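Long-range contacts in oligopeptide ABC transporter, periplasmic oligopeptide-binding protein, putative (Thermotoga maritima MSB8, PDB 5IPW), which probably binds oligopeptides in the periplasm and delivers them to an ABC transporter for uptake: residues P241-T246 with R257-W262; L329-A334 with R606-F611; P399-A404 with I581-L586. All coordinates share one frame; numbering follows the deposited sequence.

Interaction 1 (P241-T246 with R257-W262); sequences PWKPIT and RNPYFW
Pro241 lies against Phe261 at the open end of a beta-hairpin whose strands, 242-244 and 252-257, run antiparallel at the border of a mixed sheet. The proline CB stands over the phenyl face, 3.9 Å from the centroid of the Phe261 ring and 11° off its normal, a CH-pi contact. Pro241 CD extends the overlap to Phe261 CE1 at 3.7 Å. Beside this pair the backbones are joined: Asn258 N donates to Pro241 O over 2.9 Å in a nearly straight bond (172°), although the donor sits above the carbonyl plane. Arg257 CA adds a CA-H...O contact to the same oxygen. Trp242 and Arg257 form the adjoining non-hydrogen-bonded pair, and their side chains diverge; Trp242 NE1 binds Ile274 O, while Arg257 NH1 makes a salt bridge with Asp275. The extended chain of Lys243 passes Arg257 O and brings NZ to 4.0 Å from Pro259 CD.

A type I turn from Asn258 to Phe261 positions the phenyl group, whose CG is anti to the backbone N (chi1 -164°). Asn258 uses both ends of its amide: ND2 donates to Ser240 O, just before Pro241, and OD1 accepts from Tyr260 N at 2.8 Å, closing an Asx turn.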
loop_
_atom_site.group_PDB
_atom_site.type_symbol
_atom_site.label_atom_id
_atom_site.label_comp_id
_atom_site.label_asym_id
_atom_site.label_seq_id
_atom_site.Cartn_x
_atom_site.Cartn_y
_atom_site.Cartn_z
ATOM N N PRO A 241 -0.665 11.240 17.036
ATOM C CA PRO A 241 -1.783 12.077 17.489
ATOM C C PRO A 241 -2.565 11.496 18.689
ATOM O O PRO A 241 -3.206 12.244 19.426
ATOM C CB PRO A 241 -2.678 12.155 16.257
ATOM C CG PRO A 241 -2.342 10.935 15.469
ATOM C CD PRO A 241 -0.867 10.763 15.661
ATOM N N TRP A 242 -2.538 10.181 18.871
ATOM C CA TRP A 242 -3.079 9.597 20.089
ATOM C C TRP A 242 -2.107 8.571 20.655
ATOM O O TRP A 242 -1.245 8.061 19.934
ATOM C CB TRP A 242 -4.436 8.936 19.849
ATOM C CG TRP A 242 -5.489 9.791 19.239
ATOM C CD1 TRP A 242 -6.343 10.609 19.892
ATOM C CD2 TRP A 242 -5.828 9.877 17.854
ATOM N NE1 TRP A 242 -7.195 11.221 19.001
ATOM C CE2 TRP A 242 -6.899 10.779 17.741
ATOM C CE3 TRP A 242 -5.330 9.275 16.693
ATOM C CZ2 TRP A 242 -7.481 11.102 16.518
ATOM C CZ3 TRP A 242 -5.915 9.592 15.476
ATOM C CH2 TRP A 242 -6.983 10.493 15.402
ATOM N N LYS A 243 -2.272 8.288 21.948
ATOM C CA LYS A 243 -1.416 7.364 22.709
ATOM C C LYS A 243 -2.308 6.428 23.545
ATOM O O LYS A 243 -3.369 6.842 24.019
ATOM C CB LYS A 243 -0.489 8.144 23.649
ATOM C CG LYS A 243 -1.246 8.913 24.726
ATOM C CD LYS A 243 -0.381 9.747 25.656
ATOM C CE LYS A 243 -1.280 10.534 26.614
ATOM N NZ LYS A 243 -0.547 11.491 27.491
ATOM N N PRO A 244 -1.882 5.168 23.740
ATOM C CA PRO A 244 -2.696 4.261 24.560
ATOM C C PRO A 244 -2.700 4.606 26.045
ATOM O O PRO A 244 -1.648 4.833 26.620
ATOM C CB PRO A 244 -2.036 2.900 24.336
ATOM C CG PRO A 244 -0.649 3.210 23.887
ATOM C CD PRO A 244 -0.765 4.467 23.086
ATOM N N ILE A 245 -3.885 4.656 26.649
ATOM C CA ILE A 245 -3.991 4.814 28.101
ATOM C C ILE A 245 -4.599 3.591 28.827
ATOM O O ILE A 245 -4.736 3.613 30.047
ATOM C CB ILE A 245 -4.741 6.104 28.492
ATOM C CG1 ILE A 245 -6.136 6.156 27.867
ATOM C CG2 ILE A 245 -3.929 7.318 28.079
ATOM C CD1 ILE A 245 -7.033 7.211 28.489
ATOM N N THR A 246 -4.949 2.535 28.088
ATOM C CA THR A 246 -5.406 1.276 28.696
ATOM C C THR A 246 -4.734 0.074 28.042
ATOM O O THR A 246 -4.112 0.195 26.988
ATOM C CB THR A 246 -6.943 1.083 28.619
ATOM O OG1 THR A 246 -7.346 0.786 27.273
ATOM C CG2 THR A 246 -7.681 2.309 29.132
ATOM N N ARG A 257 -5.623 11.729 23.219
ATOM C CA ARG A 257 -4.898 12.712 22.444
ATOM C C ARG A 257 -3.517 12.974 23.031
ATOM O O ARG A 257 -3.352 13.049 24.249
ATOM C CB ARG A 257 -5.680 14.015 22.360
ATOM C CG ARG A 257 -5.920 14.718 23.685
ATOM C CD ARG A 257 -6.837 15.906 23.467
ATOM N NE ARG A 257 -6.402 16.596 22.267
ATOM C CZ ARG A 257 -7.144 16.898 21.208
ATOM N NH1 ARG A 257 -8.446 16.659 21.152
ATOM N NH2 ARG A 257 -6.554 17.501 20.193
ATOM N N ASN A 258 -2.534 13.076 22.146
ATOM C CA ASN A 258 -1.186 13.479 22.511
ATOM C C ASN A 258 -1.134 14.991 22.658
ATOM O O ASN A 258 -1.218 15.712 21.658
ATOM C CB ASN A 258 -0.201 13.039 21.432
ATOM C CG ASN A 258 1.190 13.575 21.663
ATOM O OD1 ASN A 258 1.445 14.250 22.655
ATOM N ND2 ASN A 258 2.102 13.275 20.744
ATOM N N PRO A 259 -0.984 15.485 23.900
ATOM C CA PRO A 259 -1.086 16.923 24.124
ATOM C C PRO A 259 0.076 17.717 23.524
ATOM O O PRO A 259 -0.011 18.937 23.450
ATOM C CB PRO A 259 -1.096 17.039 25.648
ATOM C CG PRO A 259 -0.311 15.862 26.113
ATOM C CD PRO A 259 -0.592 14.766 25.125
ATOM N N TYR A 260 1.132 17.027 23.091
ATOM C CA TYR A 260 2.275 17.650 22.421
ATOM C C TYR A 260 2.276 17.426 20.916
ATOM O O TYR A 260 3.312 17.592 20.260
ATOM C CB TYR A 260 3.578 17.112 23.029
ATOM C CG TYR A 260 3.782 17.597 24.434
ATOM C CD1 TYR A 260 4.324 18.852 24.669
ATOM C CD2 TYR A 260 3.402 16.826 25.527
ATOM C CE1 TYR A 260 4.505 19.331 25.952
ATOM C CE2 TYR A 260 3.570 17.293 26.820
ATOM C CZ TYR A 260 4.126 18.558 27.026
ATOM O OH TYR A 260 4.318 19.073 28.295
ATOM N N PHE A 261 1.130 17.056 20.347
ATOM C CA PHE A 261 1.074 16.823 18.904
ATOM C C PHE A 261 1.410 18.110 18.153
ATOM O O PHE A 261 1.020 19.209 18.571
ATOM C CB PHE A 261 -0.279 16.271 18.449
ATOM C CG PHE A 261 -0.240 15.672 17.075
ATOM C CD1 PHE A 261 0.612 14.620 16.794
ATOM C CD2 PHE A 261 -1.017 16.181 16.054
ATOM C CE1 PHE A 261 0.683 14.077 15.522
ATOM C CE2 PHE A 261 -0.961 15.641 14.782
ATOM C CZ PHE A 261 -0.113 14.586 14.513
ATOM N N TRP A 262 2.091 17.940 17.023
ATOM C CA TRP A 262 2.923 18.985 16.409
ATOM C C TRP A 262 2.348 19.508 15.108
ATOM O O TRP A 262 3.051 20.184 14.362
ATOM C CB TRP A 262 4.333 18.431 16.144
ATOM C CG TRP A 262 4.283 17.009 15.745
ATOM C CD1 TRP A 262 4.365 15.928 16.572
ATOM C CD2 TRP A 262 4.062 16.497 14.434
ATOM N NE1 TRP A 262 4.224 14.773 15.852
ATOM C CE2 TRP A 262 4.038 15.092 14.535
ATOM C CE3 TRP A 262 3.885 17.085 13.185
ATOM C CZ2 TRP A 262 3.847 14.266 13.432
ATOM C CZ3 TRP A 262 3.695 16.260 12.083
ATOM C CH2 TRP A 262 3.673 14.867 12.215
#

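Interaction 2 (L329-A334 with R606-F611); sequences LKWIAA and RNVPEF
A side-chain-to-backbone hydrogen bond with apolar packing beside it joins Trp331, near the end of strand 326-333, to Pro609 and Val608 in the loop that leads into strand 613-614, the parallel neighbour of that strand in a mixed sheet. Trp331 NE1 donates to Pro609 O over 2.9 Å at 156°. The oxygen lies in the indole plane, so the bond is made at the ring edge. Further along that edge Trp331 CZ2 meets Val608 CG1 at 3.8 Å. The same methyl, anti to its own backbone N (chi1 -173°), also touches Leu329 CD1, and the leucine and valine side chains cross at about a right angle. Outside the two segments the indole packs on Ala599 and Thr614 and meets the ring of Trp301. Replacing Trp331 by a leucine would probably leave Pro609 O without its indole donor and open a gap beside Val608 CG1.

Lys330 is the centre of an inverse gamma turn, in which Trp331 N makes a weak bond to Leu329 O. The amide of Lys330 reaches the loop through a water, which accepts from Lys330 N at 2.8 Å and donates to Glu610 O at 3.0 Å.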
loop_
_atom_site.group_PDB
_atom_site.type_symbol
_atom_site.label_atom_id
_atom_site.label_comp_id
_atom_site.label_asym_id
_atom_site.label_seq_id
_atom_site.Cartn_x
_atom_site.Cartn_y
_atom_site.Cartn_z
ATOM N N LEU A 329 -18.979 4.761 2.412
ATOM C CA LEU A 329 -17.991 5.398 1.563
ATOM C C LEU A 329 -17.502 4.387 0.537
ATOM O O LEU A 329 -17.049 3.292 0.890
ATOM C CB LEU A 329 -16.843 5.957 2.411
ATOM C CG LEU A 329 -17.328 6.988 3.437
ATOM C CD1 LEU A 329 -16.305 7.198 4.533
ATOM C CD2 LEU A 329 -17.663 8.305 2.765
ATOM N N LYS A 330 -17.603 4.771 -0.735
ATOM C CA LYS A 330 -17.295 3.885 -1.853
ATOM C C LYS A 330 -15.803 3.877 -2.148
ATOM O O LYS A 330 -15.377 4.208 -3.255
ATOM C CB LYS A 330 -18.077 4.307 -3.114
ATOM C CG LYS A 330 -19.426 3.629 -3.289
ATOM C CD LYS A 330 -20.540 4.336 -2.539
ATOM C CE LYS A 330 -21.824 3.514 -2.559
ATOM N NZ LYS A 330 -22.843 4.079 -1.629
ATOM N N TRP A 331 -15.004 3.491 -1.162
ATOM C CA TRP A 331 -13.565 3.345 -1.380
ATOM C C TRP A 331 -13.303 2.047 -2.132
ATOM O O TRP A 331 -14.052 1.079 -1.991
ATOM C CB TRP A 331 -12.798 3.338 -0.056
ATOM C CG TRP A 331 -12.937 4.588 0.757
ATOM C CD1 TRP A 331 -13.592 5.739 0.412
ATOM C CD2 TRP A 331 -12.372 4.825 2.041
ATOM N NE1 TRP A 331 -13.478 6.665 1.413
ATOM C CE2 TRP A 331 -12.732 6.125 2.424
ATOM C CE3 TRP A 331 -11.596 4.060 2.909
ATOM C CZ2 TRP A 331 -12.354 6.669 3.639
ATOM C CZ3 TRP A 331 -11.222 4.606 4.114
ATOM C CH2 TRP A 331 -11.594 5.897 4.465
ATOM N N ILE A 332 -12.226 2.027 -2.910
ATOM C CA ILE A 332 -11.876 0.870 -3.727
ATOM C C ILE A 332 -10.582 0.200 -3.256
ATOM O O ILE A 332 -9.746 0.831 -2.606
ATOM C CB ILE A 332 -11.750 1.253 -5.218
ATOM C CG1 ILE A 332 -10.597 2.248 -5.446
ATOM C CG2 ILE A 332 -13.076 1.813 -5.729
ATOM C CD1 ILE A 332 -10.250 2.471 -6.910
ATOM N N ALA A 333 -10.437 -1.085 -3.579
ATOM C CA ALA A 333 -9.180 -1.798 -3.384
ATOM C C ALA A 333 -8.267 -1.432 -4.535
ATOM O O ALA A 333 -8.731 -0.955 -5.569
ATOM C CB ALA A 333 -9.410 -3.297 -3.339
ATOM N N ALA A 334 -6.968 -1.650 -4.359
ATOM C CA ALA A 334 -5.979 -1.218 -5.342
ATOM C C ALA A 334 -5.540 -2.373 -6.236
ATOM O O ALA A 334 -4.340 -2.592 -6.444
ATOM C CB ALA A 334 -4.780 -0.603 -4.638
ATOM N N ARG A 606 -16.867 13.643 10.417
ATOM C CA ARG A 606 -16.558 14.471 9.264
ATOM C C ARG A 606 -15.089 14.481 8.896
ATOM O O ARG A 606 -14.269 13.875 9.585
ATOM C CB ARG A 606 -17.058 15.886 9.542
ATOM C CG ARG A 606 -18.569 15.997 9.461
ATOM C CD ARG A 606 -19.014 15.864 8.016
ATOM N NE ARG A 606 -20.132 14.953 7.858
ATOM C CZ ARG A 606 -20.645 14.580 6.686
ATOM N NH1 ARG A 606 -20.142 15.028 5.542
ATOM N NH2 ARG A 606 -21.681 13.747 6.660
ATOM N N ASN A 607 -14.777 15.167 7.791
ATOM C CA ASN A 607 -13.424 15.236 7.216
ATOM C C ASN A 607 -12.928 13.872 6.737
ATOM O O ASN A 607 -11.721 13.630 6.670
ATOM C CB ASN A 607 -12.413 15.881 8.194
ATOM C CG ASN A 607 -12.448 17.412 8.175
ATOM O OD1 ASN A 607 -13.010 18.035 7.286
ATOM N ND2 ASN A 607 -11.827 18.013 9.166
ATOM N N VAL A 608 -13.867 12.991 6.393
ATOM C CA VAL A 608 -13.540 11.685 5.824
ATOM C C VAL A 608 -13.751 11.776 4.316
ATOM O O VAL A 608 -14.837 12.145 3.881
ATOM C CB VAL A 608 -14.436 10.559 6.384
ATOM C CG1 VAL A 608 -13.958 9.205 5.896
ATOM C CG2 VAL A 608 -14.443 10.570 7.910
ATOM N N PRO A 609 -12.720 11.440 3.516
ATOM C CA PRO A 609 -12.823 11.528 2.054
ATOM C C PRO A 609 -13.887 10.618 1.454
ATOM O O PRO A 609 -13.991 9.457 1.836
ATOM C CB PRO A 609 -11.437 11.084 1.556
ATOM C CG PRO A 609 -10.545 11.171 2.724
ATOM C CD PRO A 609 -11.385 11.004 3.949
ATOM N N GLU A 610 -14.636 11.149 0.497
ATOM C CA GLU A 610 -15.673 10.398 -0.195
ATOM C C GLU A 610 -15.070 9.221 -0.948
ATOM O O GLU A 610 -15.514 8.082 -0.804
ATOM C CB GLU A 610 -16.412 11.317 -1.167
ATOM C CG GLU A 610 -17.773 10.805 -1.596
ATOM C CD GLU A 610 -18.468 11.716 -2.600
ATOM O OE1 GLU A 610 -19.162 11.187 -3.494
ATOM O OE2 GLU A 610 -18.329 12.955 -2.504
ATOM N N PHE A 611 -14.043 9.508 -1.742
ATOM C CA PHE A 611 -13.354 8.494 -2.539
ATOM C C PHE A 611 -11.941 8.288 -2.007
ATOM O O PHE A 611 -11.321 9.213 -1.479
ATOM C CB PHE A 611 -13.299 8.917 -4.012
ATOM C CG PHE A 611 -14.641 9.286 -4.590
ATOM C CD1 PHE A 611 -15.538 8.301 -4.999
ATOM C CD2 PHE A 611 -15.014 10.623 -4.719
ATOM C CE1 PHE A 611 -16.773 8.641 -5.530
ATOM C CE2 PHE A 611 -16.247 10.969 -5.248
ATOM C CZ PHE A 611 -17.129 9.974 -5.652
HETATM O O HOH W 1 -18.372 7.440 -1.341
#

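Interaction 3 (P399-A404 with I581-L586); sequences PEWEKA and IHRENL
Trp401 lays one face of its indole over His582 CB and Arg583 N, and this is the buried half of the contact, with both Trp401 and His582 enclosed. His582 CB sits above that face, offset toward the rim, 3.2 Å from Trp401 CZ2. The six-membered ring of Trp401 and the His582 imidazole meet obliquely, planes at 45° and centroids 5.1 Å apart. The indole gets there because its CG is anti to the backbone N (chi1 -174°), which carries it alongside the histidine. His582 has further partners: NE2 donates to Ile507 O, and the ring of Trp587 meets it edge-to-face. On the same side of the indole plane Arg583 continues the contact, its CG 3.6 Å from Trp401 CA.

The pairing is helix against helix in the family 5 solute-binding fold: the short, weakly bonded helix 399-403 rests on the C-terminal turn of helix 568-584.

On the solvent side Glu400 is exposed, and its polar end takes little part. Arg583 bends at chi3 and passes Glu400, whose CB is 3.3 Å from Arg583 CD and whose CG lies over one face of the guanidinium. The carboxylate does not pair with it, as Glu400 OE2 stays 5.0 Å from Arg583 NH1; their attraction is probably only a long-range one. The salt bridge of NH1 is instead with Asp398, which through its other oxygen also accepts from Trp401 N. Where the two helices end the contact thins to one pair of methyls, Ala404 CB and Leu586 CD2, 4.3 Å apart.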
loop_
_atom_site.group_PDB
_atom_site.type_symbol
_atom_site.label_atom_id
_atom_site.label_comp_id
_atom_site.label_asym_id
_atom_site.label_seq_id
_atom_site.Cartn_x
_atom_site.Cartn_y
_atom_site.Cartn_z
ATOM N N PRO A 399 -4.845 5.644 -18.623
ATOM C CA PRO A 399 -6.224 5.575 -19.121
ATOM C C PRO A 399 -6.331 4.754 -20.407
ATOM O O PRO A 399 -7.284 3.989 -20.578
ATOM C CB PRO A 399 -6.577 7.042 -19.374
ATOM C CG PRO A 399 -5.271 7.712 -19.653
ATOM C CD PRO A 399 -4.206 6.942 -18.927
ATOM N N GLU A 400 -5.344 4.907 -21.288
ATOM C CA GLU A 400 -5.282 4.150 -22.533
ATOM C C GLU A 400 -5.210 2.658 -22.177
ATOM O O GLU A 400 -6.083 1.871 -22.555
ATOM C CB GLU A 400 -4.051 4.564 -23.357
ATOM C CG GLU A 400 -3.930 6.048 -23.702
ATOM C CD GLU A 400 -4.312 6.373 -25.137
ATOM O OE1 GLU A 400 -5.302 5.804 -25.642
ATOM O OE2 GLU A 400 -3.629 7.215 -25.758
ATOM N N TRP A 401 -4.190 2.302 -21.395
ATOM C CA TRP A 401 -3.942 0.924 -20.968
ATOM C C TRP A 401 -5.080 0.334 -20.133
ATOM O O TRP A 401 -5.268 -0.878 -20.126
ATOM C CB TRP A 401 -2.608 0.838 -20.208
ATOM C CG TRP A 401 -2.169 -0.558 -19.849
ATOM C CD1 TRP A 401 -2.406 -1.701 -20.554
ATOM C CD2 TRP A 401 -1.394 -0.946 -18.707
ATOM N NE1 TRP A 401 -1.847 -2.779 -19.911
ATOM C CE2 TRP A 401 -1.218 -2.343 -18.775
ATOM C CE3 TRP A 401 -0.839 -0.249 -17.625
ATOM C CZ2 TRP A 401 -0.519 -3.061 -17.800
ATOM C CZ3 TRP A 401 -0.140 -0.964 -16.659
ATOM C CH2 TRP A 401 0.014 -2.355 -16.757
ATOM N N GLU A 402 -5.849 1.166 -19.440
ATOM C CA GLU A 402 -7.047 0.664 -18.768
ATOM C C GLU A 402 -8.035 0.116 -19.792
ATOM O O GLU A 402 -8.782 -0.814 -19.492
ATOM C CB GLU A 402 -7.731 1.742 -17.914
ATOM C CG GLU A 402 -8.970 1.231 -17.162
ATOM C CD GLU A 402 -9.690 2.294 -16.338
ATOM O OE1 GLU A 402 -9.444 3.492 -16.562
ATOM O OE2 GLU A 402 -10.519 1.933 -15.469
ATOM N N LYS A 403 -8.040 0.699 -20.992
ATOM C CA LYS A 403 -8.994 0.307 -22.035
ATOM C C LYS A 403 -8.442 -0.693 -23.038
ATOM O O LYS A 403 -9.196 -1.524 -23.547
ATOM C CB LYS A 403 -9.573 1.538 -22.752
ATOM C CG LYS A 403 -10.768 2.172 -22.041
ATOM C CD LYS A 403 -11.638 1.150 -21.304
ATOM C CE LYS A 403 -12.545 1.790 -20.269
ATOM N NZ LYS A 403 -12.951 0.788 -19.241
ATOM N N ALA A 404 -7.147 -0.603 -23.341
ATOM C CA ALA A 404 -6.448 -1.697 -24.014
ATOM C C ALA A 404 -7.304 -2.250 -25.151
ATOM O O ALA A 404 -7.609 -1.534 -26.110
ATOM C CB ALA A 404 -6.123 -2.785 -22.997
ATOM N N ILE A 581 4.393 0.196 -22.974
ATOM C CA ILE A 581 4.829 -1.143 -23.347
ATOM C C ILE A 581 3.764 -2.197 -23.002
ATOM O O ILE A 581 3.315 -2.940 -23.872
ATOM C CB ILE A 581 6.186 -1.471 -22.695
ATOM C CG1 ILE A 581 7.299 -0.718 -23.441
ATOM C CG2 ILE A 581 6.428 -2.973 -22.696
ATOM C CD1 ILE A 581 8.673 -0.780 -22.800
ATOM N N HIS A 582 3.331 -2.234 -21.749
ATOM C CA HIS A 582 2.266 -3.152 -21.334
ATOM C C HIS A 582 0.952 -2.947 -22.090
ATOM O O HIS A 582 0.057 -3.794 -22.037
ATOM C CB HIS A 582 1.988 -3.015 -19.829
ATOM C CG HIS A 582 2.906 -3.816 -18.960
ATOM N ND1 HIS A 582 2.567 -5.062 -18.474
ATOM C CD2 HIS A 582 4.144 -3.548 -18.478
ATOM C CE1 HIS A 582 3.558 -5.526 -17.734
ATOM N NE2 HIS A 582 4.526 -4.628 -17.720
ATOM N N ARG A 583 0.821 -1.806 -22.754
ATOM C CA ARG A 583 -0.379 -1.470 -23.511
ATOM C C ARG A 583 -0.315 -2.102 -24.888
ATOM O O ARG A 583 -1.270 -2.717 -25.346
ATOM C CB ARG A 583 -0.464 0.046 -23.653
ATOM C CG ARG A 583 -1.849 0.605 -23.872
ATOM C CD ARG A 583 -1.852 2.089 -23.537
ATOM N NE ARG A 583 -0.832 2.836 -24.283
ATOM C CZ ARG A 583 -0.270 3.982 -23.894
ATOM N NH1 ARG A 583 -0.597 4.556 -22.741
ATOM N NH2 ARG A 583 0.646 4.555 -24.667
ATOM N N GLU A 584 0.832 -1.930 -25.536
ATOM C CA GLU A 584 1.068 -2.448 -26.876
ATOM C C GLU A 584 1.171 -3.981 -26.900
ATOM O O GLU A 584 0.708 -4.619 -27.846
ATOM C CB GLU A 584 2.317 -1.784 -27.469
ATOM C CG GLU A 584 2.050 -0.343 -27.895
ATOM C CD GLU A 584 3.297 0.515 -28.002
ATOM O OE1 GLU A 584 3.165 1.669 -28.460
ATOM O OE2 GLU A 584 4.400 0.056 -27.633
ATOM N N ASN A 585 1.773 -4.555 -25.858
ATOM C CA ASN A 585 1.761 -6.001 -25.629
ATOM C C ASN A 585 0.794 -6.285 -24.497
ATOM O O ASN A 585 0.787 -5.571 -23.511
ATOM C CB ASN A 585 3.141 -6.494 -25.227
ATOM C CG ASN A 585 4.235 -6.017 -26.167
ATOM O OD1 ASN A 585 4.687 -6.764 -27.027
ATOM N ND2 ASN A 585 4.671 -4.770 -26.001
ATOM N N LEU A 586 -0.025 -7.316 -24.618
ATOM C CA LEU A 586 -1.024 -7.587 -23.581
ATOM C C LEU A 586 -0.739 -8.888 -22.841
ATOM O O LEU A 586 -1.569 -9.802 -22.820
ATOM C CB LEU A 586 -2.433 -7.574 -24.184
ATOM C CG LEU A 586 -3.310 -6.369 -23.834
ATOM C CD1 LEU A 586 -2.585 -5.049 -24.015
ATOM C CD2 LEU A 586 -4.569 -6.398 -24.686
#

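How the interactions relate
The three contacts are spread along the molecule. The centre of interaction 2 is 25 Å from that of interaction 1 and 27 Å from that of interaction 3, while interactions 1 and 3 stand 47 Å apart on opposite sides of the chain's centre. No two of them touch. Interaction 1 belongs to the sheet of strands 62-67, 276-281, 252-257 and 242-244, and interaction 2 to the sheet holding 326-333, 599-602 and 613-614; interaction 3 joins two helices. Along the chain interaction 1 closes first, and both segments of interaction 3 fall between those of interaction 2. Interaction 2 thus brings the chain back after some 270 residues, fitting the crossings between lobes probable for this family.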